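Local atomic coordinates of putative uncharacterized protein (Streptococcus mutans, PDB entry 3L7N), a protein that probably works as a class I glutamine amidotransferase, releasing ammonia from glutamine for transfer to an acceptor that is not known. Residues Gly89-Ala94 / Ala175-Leu180; Asp104-Pro109 / Cys162-Ile167. One frame throughout, in Å; residues are numbered along the deposited sequence.

How the interactions relate
Interactions 1 and 2 lie on one mixed sheet, their centres about 10 Å apart. Interaction 1, near the middle of the chain, brings together Cys91 and His179, which, with Glu181, probably form the Cys-His-Glu catalytic triad known from class I glutamine amidotransferases. Interaction 2 sits about 12 Å from the chain centre, at the surface. Both its segments fall within the 80 residues that separate 89-94 from 175-180. The two contacts meet directly where strands 166-170 and 173-176 run side by side: Gln177 N probably donates to Gln165 O at 2.7 Å and Ala175 N to Ile167 O at 3.0 Å.

Interaction 1: residues Gly89-Ala94 / Ala175-Leu180; sequences GVCLGA and AFQCHL
Cys91, just past the end of its strand, is the residue most enclosed by 175-180. Its amide donates to Phe176 O at 2.9 Å, in the plane of that carbonyl, while its CB packs 3.7 Å from NE2 of His179. Cys91 SG lies 5.1 Å from the centroid of the His179 ring, oblique to it. The backbone of Cys91 has a positive phi of 39°, and the residue takes the N-cap position of helix 92-100. With Gly89 and Gly93 around it, this tight strand-to-helix turn is consistent with the nucleophile elbow of class I amidotransferases, in which a cysteine attacks glutamine.

Val90 comes next. CG1 stands anti to the backbone N (chi1 178°), which carries this methyl to the imidazole, 3.7 Å from His179 ND1, the methyl meeting the ring at a slant. ND1 itself is hydrogen-bonded to Glu181, and Phe182 stacks on the ring, which together probably help to hold the histidine beside the cysteine.

The two backbones are paired in parallel, Gly89 with Ala175 and Val90 with Phe176. Phe176 N reaches Gly89 O at 2.8 Å, nearly straight (162° at the hydrogen). On the sheet face where Ala175 points, its CB meets Ala94 CB at 3.7 Å, seating the first turn of the helix against the strand.

Strand 86-90 runs between strands 48-51 and 173-176, and strand 166-170 flanks the latter on its far side. Tyr17 of helix 15-23 packs on both Val90 and Phe176, and Phe228 of helix 219-233 meets the Phe176 ring edge-to-face.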
loop_
_atom_site.group_PDB
_atom_site.type_symbol
_atom_site.label_atom_id
_atom_site.label_comp_id
_atom_site.label_asym_id
_atom_site.label_seq_id
_atom_site.Cartn_x
_atom_site.Cartn_y
_atom_site.Cartn_z
ATOM N N GLY A 89 0.723 -3.557 4.029
ATOM C CA GLY A 89 1.414 -3.570 2.698
ATOM C C GLY A 89 0.636 -2.706 1.768
ATOM O O GLY A 89 -0.549 -2.799 1.744
ATOM N N VAL A 90 1.313 -1.809 1.030
ATOM C CA VAL A 90 0.634 -0.833 0.122
ATOM C C VAL A 90 1.082 -1.068 -1.346
ATOM O O VAL A 90 2.233 -1.274 -1.584
ATOM C CB VAL A 90 1.021 0.556 0.519
ATOM C CG1 VAL A 90 0.410 1.571 -0.371
ATOM C CG2 VAL A 90 0.659 0.803 1.928
ATOM N N CYS A 91 0.155 -1.079 -2.274
ATOM C CA CYS A 91 0.420 -1.425 -3.653
ATOM C C CYS A 91 1.399 -2.572 -3.756
ATOM O O CYS A 91 1.070 -3.633 -3.349
ATOM C CB CYS A 91 0.662 -0.176 -4.533
ATOM S SG CYS A 91 1.987 -0.082 -5.679
ATOM N N LEU A 92 2.599 -2.393 -4.253
ATOM C CA LEU A 92 3.511 -3.563 -4.316
ATOM C C LEU A 92 3.620 -4.266 -2.950
ATOM O O LEU A 92 3.528 -5.466 -2.868
ATOM C CB LEU A 92 4.879 -3.201 -4.877
ATOM C CG LEU A 92 5.991 -4.210 -4.592
ATOM C CD1 LEU A 92 5.764 -5.495 -5.309
ATOM C CD2 LEU A 92 7.341 -3.639 -4.955
ATOM N N GLY A 93 3.679 -3.507 -1.892
ATOM C CA GLY A 93 3.641 -4.097 -0.571
ATOM C C GLY A 93 2.414 -5.016 -0.329
ATOM O O GLY A 93 2.526 -6.037 0.353
ATOM N N ALA A 94 1.240 -4.635 -0.898
ATOM C CA ALA A 94 -0.009 -5.397 -0.702
ATOM C C ALA A 94 0.031 -6.711 -1.519
ATOM O O ALA A 94 -0.455 -7.718 -1.090
ATOM C CB ALA A 94 -1.113 -4.625 -1.067
ATOM N N ALA A 175 -3.720 -5.045 4.003
ATOM C CA ALA A 175 -3.074 -4.658 2.757
ATOM C C ALA A 175 -3.940 -3.629 2.072
ATOM O O ALA A 175 -5.122 -3.755 2.083
ATOM C CB ALA A 175 -2.903 -5.811 1.901
ATOM N N PHE A 176 -3.335 -2.557 1.560
ATOM C CA PHE A 176 -4.058 -1.532 0.808
ATOM C C PHE A 176 -3.489 -1.510 -0.560
ATOM O O PHE A 176 -2.285 -1.261 -0.737
ATOM C CB PHE A 176 -3.873 -0.150 1.460
ATOM C CG PHE A 176 -4.571 -0.001 2.793
ATOM C CD1 PHE A 176 -5.703 0.759 2.906
ATOM C CD2 PHE A 176 -4.092 -0.623 3.919
ATOM C CE1 PHE A 176 -6.371 0.923 4.207
ATOM C CE2 PHE A 176 -4.745 -0.479 5.189
ATOM C CZ PHE A 176 -5.876 0.284 5.310
ATOM N N GLN A 177 -4.288 -1.828 -1.544
ATOM C CA GLN A 177 -3.832 -1.679 -2.899
ATOM C C GLN A 177 -3.819 -0.185 -3.285
ATOM O O GLN A 177 -2.983 0.272 -4.094
ATOM C CB GLN A 177 -4.714 -2.478 -3.843
ATOM C CG GLN A 177 -4.359 -2.337 -5.330
ATOM C CD GLN A 177 -2.903 -2.631 -5.632
ATOM O OE1 GLN A 177 -2.148 -1.729 -6.070
ATOM N NE2 GLN A 177 -2.492 -3.908 -5.455
ATOM N N CYS A 178 -4.697 0.563 -2.654
ATOM C CA CYS A 178 -4.864 1.941 -2.936
ATOM C C CYS A 178 -3.932 2.815 -1.948
ATOM O O CYS A 178 -3.403 2.280 -0.880
ATOM C CB CYS A 178 -6.370 2.297 -2.739
ATOM S SG CYS A 178 -7.048 1.796 -1.133
ATOM N N HIS A 179 -3.797 4.108 -2.249
ATOM C CA HIS A 179 -2.942 4.968 -1.485
ATOM C C HIS A 179 -3.772 6.054 -0.704
ATOM O O HIS A 179 -4.140 7.048 -1.266
ATOM C CB HIS A 179 -1.993 5.664 -2.441
ATOM C CG HIS A 179 -1.082 4.735 -3.183
ATOM N ND1 HIS A 179 0.155 4.368 -2.705
ATOM C CD2 HIS A 179 -1.189 4.169 -4.409
ATOM C CE1 HIS A 179 0.761 3.593 -3.595
ATOM N NE2 HIS A 179 -0.028 3.458 -4.637
ATOM N N LEU A 180 -3.970 5.891 0.571
ATOM C CA LEU A 180 -4.561 6.972 1.359
ATOM C C LEU A 180 -3.497 7.928 1.900
ATOM O O LEU A 180 -3.825 8.946 2.552
ATOM C CB LEU A 180 -5.327 6.411 2.528
ATOM C CG LEU A 180 -6.627 5.722 2.200
ATOM C CD1 LEU A 180 -6.414 4.465 1.352
ATOM C CD2 LEU A 180 -7.377 5.386 3.511
#

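Interaction 2: residues Asp104-Pro109 / Cys162-Ile167; sequences DYLHSP and CPRQII
Leu106 and Arg164 make the first direct touch between 104-109 and 162-167. A little earlier in the chain, Asp104 O is joined to Arg164 NH1 through a water, by two weak bonds; the water lies at the edge of the guanidinium, in its plane. At Leu106, CD1 comes to 3.3 Å from Arg164 NH1, and the two side chains lie across each other. The arginine spans the gap because its chain is extended from CG to NE (chi2 166°, chi3 -175°). NH1 also bonds to Pro147 O, which helps to hold the guanidinium in place.

Two residues on, Ser108 turns OG to the side of Cys162, 3.2 Å from CB and 3.6 Å from SG. This is packing rather than a bond: the hydroxyl is hydrogen-bonded to Lys110 O, with a weaker bond to His143. Cys162 SG in turn receives a weak bond from Arg164 N.

Pro109, where the chain turns a corner, closes the row. Its ring points at that of Pro163, CG meeting Pro163 CD at 3.4 Å, while Met146 of strand 145-146 touches both Pro163 and Leu106.

No hydrogen bond directly joins the two segments: a methyl meets a guanidinium, a hydroxyl a cysteine side chain, and proline meets proline, with one weak water bridge. Cohesion is thus mainly van der Waals, the side-chain hydrogen bonds of Arg164 and Ser108 going largely to other parts of the chain.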
loop_
_atom_site.group_PDB
_atom_site.type_symbol
_atom_site.label_atom_id
_atom_site.label_comp_id
_atom_site.label_asym_id
_atom_site.label_seq_id
_atom_site.Cartn_x
_atom_site.Cartn_y
_atom_site.Cartn_z
ATOM N N ASP A 104 -0.734 -15.894 -5.618
ATOM C CA ASP A 104 0.007 -15.052 -6.520
ATOM C C ASP A 104 -0.790 -13.953 -7.141
ATOM O O ASP A 104 -1.973 -14.044 -7.275
ATOM C CB ASP A 104 0.727 -15.837 -7.589
ATOM C CG ASP A 104 1.885 -15.062 -8.153
ATOM O OD1 ASP A 104 1.957 -13.872 -7.880
ATOM O OD2 ASP A 104 2.740 -15.609 -8.851
ATOM N N TYR A 105 -0.094 -12.903 -7.513
ATOM C CA TYR A 105 -0.664 -11.615 -7.785
ATOM C C TYR A 105 -1.290 -11.577 -9.132
ATOM O O TYR A 105 -0.973 -12.365 -9.954
ATOM C CB TYR A 105 0.413 -10.535 -7.641
ATOM C CG TYR A 105 1.371 -10.424 -8.781
ATOM C CD1 TYR A 105 1.159 -9.537 -9.792
ATOM C CD2 TYR A 105 2.481 -11.204 -8.843
ATOM C CE1 TYR A 105 2.002 -9.440 -10.796
ATOM C CE2 TYR A 105 3.312 -11.103 -9.861
ATOM C CZ TYR A 105 3.069 -10.212 -10.823
ATOM O OH TYR A 105 3.899 -10.113 -11.858
ATOM N N LEU A 106 -2.185 -10.639 -9.358
ATOM C CA LEU A 106 -2.907 -10.581 -10.667
ATOM C C LEU A 106 -2.876 -9.158 -11.291
ATOM O O LEU A 106 -2.568 -8.198 -10.615
ATOM C CB LEU A 106 -4.372 -11.028 -10.491
ATOM C CG LEU A 106 -4.671 -12.373 -9.815
ATOM C CD1 LEU A 106 -6.098 -12.396 -9.322
ATOM C CD2 LEU A 106 -4.390 -13.573 -10.791
ATOM N N HIS A 107 -3.260 -9.051 -12.574
ATOM C CA HIS A 107 -3.526 -7.766 -13.198
ATOM C C HIS A 107 -4.916 -7.279 -12.828
ATOM O O HIS A 107 -5.795 -8.066 -12.596
ATOM C CB HIS A 107 -3.389 -7.858 -14.731
ATOM C CG HIS A 107 -2.045 -8.360 -15.198
ATOM N ND1 HIS A 107 -1.901 -9.519 -15.945
ATOM C CD2 HIS A 107 -0.783 -7.881 -14.998
ATOM C CE1 HIS A 107 -0.610 -9.726 -16.196
ATOM N NE2 HIS A 107 0.088 -8.752 -15.628
ATOM N N SER A 108 -5.089 -5.954 -12.746
ATOM C CA SER A 108 -6.362 -5.348 -12.331
ATOM C C SER A 108 -7.292 -5.304 -13.546
ATOM O O SER A 108 -6.829 -5.093 -14.639
ATOM C CB SER A 108 -6.111 -3.939 -11.812
ATOM O OG SER A 108 -7.239 -3.416 -11.130
ATOM N N PRO A 109 -8.624 -5.567 -13.350
ATOM C CA PRO A 109 -9.583 -5.340 -14.452
ATOM C C PRO A 109 -9.293 -4.018 -15.149
ATOM O O PRO A 109 -9.038 -3.988 -16.354
ATOM C CB PRO A 109 -10.969 -5.259 -13.720
ATOM C CG PRO A 109 -10.768 -5.898 -12.379
ATOM C CD PRO A 109 -9.257 -6.254 -12.220
ATOM N N CYS A 162 -11.247 -1.995 -9.707
ATOM C CA CYS A 162 -10.477 -3.067 -9.071
ATOM C C CYS A 162 -11.179 -3.600 -7.869
ATOM O O CYS A 162 -11.610 -2.825 -7.014
ATOM C CB CYS A 162 -9.062 -2.559 -8.700
ATOM S SG CYS A 162 -8.130 -3.590 -7.665
ATOM N N PRO A 163 -11.357 -4.950 -7.819
ATOM C CA PRO A 163 -12.191 -5.656 -6.818
ATOM C C PRO A 163 -11.453 -5.994 -5.502
ATOM O O PRO A 163 -12.032 -6.616 -4.610
ATOM C CB PRO A 163 -12.584 -6.932 -7.534
ATOM C CG PRO A 163 -11.508 -7.144 -8.583
ATOM C CD PRO A 163 -10.993 -5.817 -8.963
ATOM N N ARG A 164 -10.209 -5.550 -5.370
ATOM C CA ARG A 164 -9.410 -5.883 -4.198
ATOM C C ARG A 164 -8.606 -4.620 -3.641
ATOM O O ARG A 164 -7.412 -4.464 -3.907
ATOM C CB ARG A 164 -8.445 -7.027 -4.568
ATOM C CG ARG A 164 -9.120 -8.356 -4.718
ATOM C CD ARG A 164 -8.253 -9.343 -5.373
ATOM N NE ARG A 164 -8.996 -10.546 -5.585
ATOM C CZ ARG A 164 -8.505 -11.710 -6.026
ATOM N NH1 ARG A 164 -7.203 -11.882 -6.260
ATOM N NH2 ARG A 164 -9.335 -12.718 -6.210
ATOM N N GLN A 165 -9.280 -3.722 -2.964
ATOM C CA GLN A 165 -8.644 -2.500 -2.636
ATOM C C GLN A 165 -7.999 -2.612 -1.273
ATOM O O GLN A 165 -6.897 -2.149 -1.074
ATOM C CB GLN A 165 -9.626 -1.313 -2.674
ATOM C CG GLN A 165 -9.913 -0.777 -4.013
ATOM C CD GLN A 165 -8.672 -0.369 -4.791
ATOM O OE1 GLN A 165 -7.570 -0.386 -4.272
ATOM N NE2 GLN A 165 -8.861 -0.010 -6.076
ATOM N N ILE A 166 -8.713 -3.209 -0.338
ATOM C CA ILE A 166 -8.234 -3.404 0.987
ATOM C C ILE A 166 -8.522 -4.854 1.342
ATOM O O ILE A 166 -9.575 -5.396 0.930
ATOM C CB ILE A 166 -8.971 -2.578 1.919
ATOM C CG1 ILE A 166 -8.731 -1.094 1.636
ATOM C CG2 ILE A 166 -8.597 -2.915 3.305
ATOM C CD1 ILE A 166 -9.466 -0.175 2.624
ATOM N N ILE A 167 -7.561 -5.533 2.017
ATOM C CA ILE A 167 -7.674 -6.985 2.279
ATOM C C ILE A 167 -7.196 -7.262 3.676
ATOM O O ILE A 167 -6.234 -6.661 4.122
ATOM C CB ILE A 167 -6.862 -7.818 1.286
ATOM C CG1 ILE A 167 -7.352 -7.616 -0.116
ATOM C CG2 ILE A 167 -6.857 -9.359 1.689
ATOM C CD1 ILE A 167 -6.489 -8.364 -1.141
HETATM O O HOH W 1 -5.301 -14.729 -6.786
#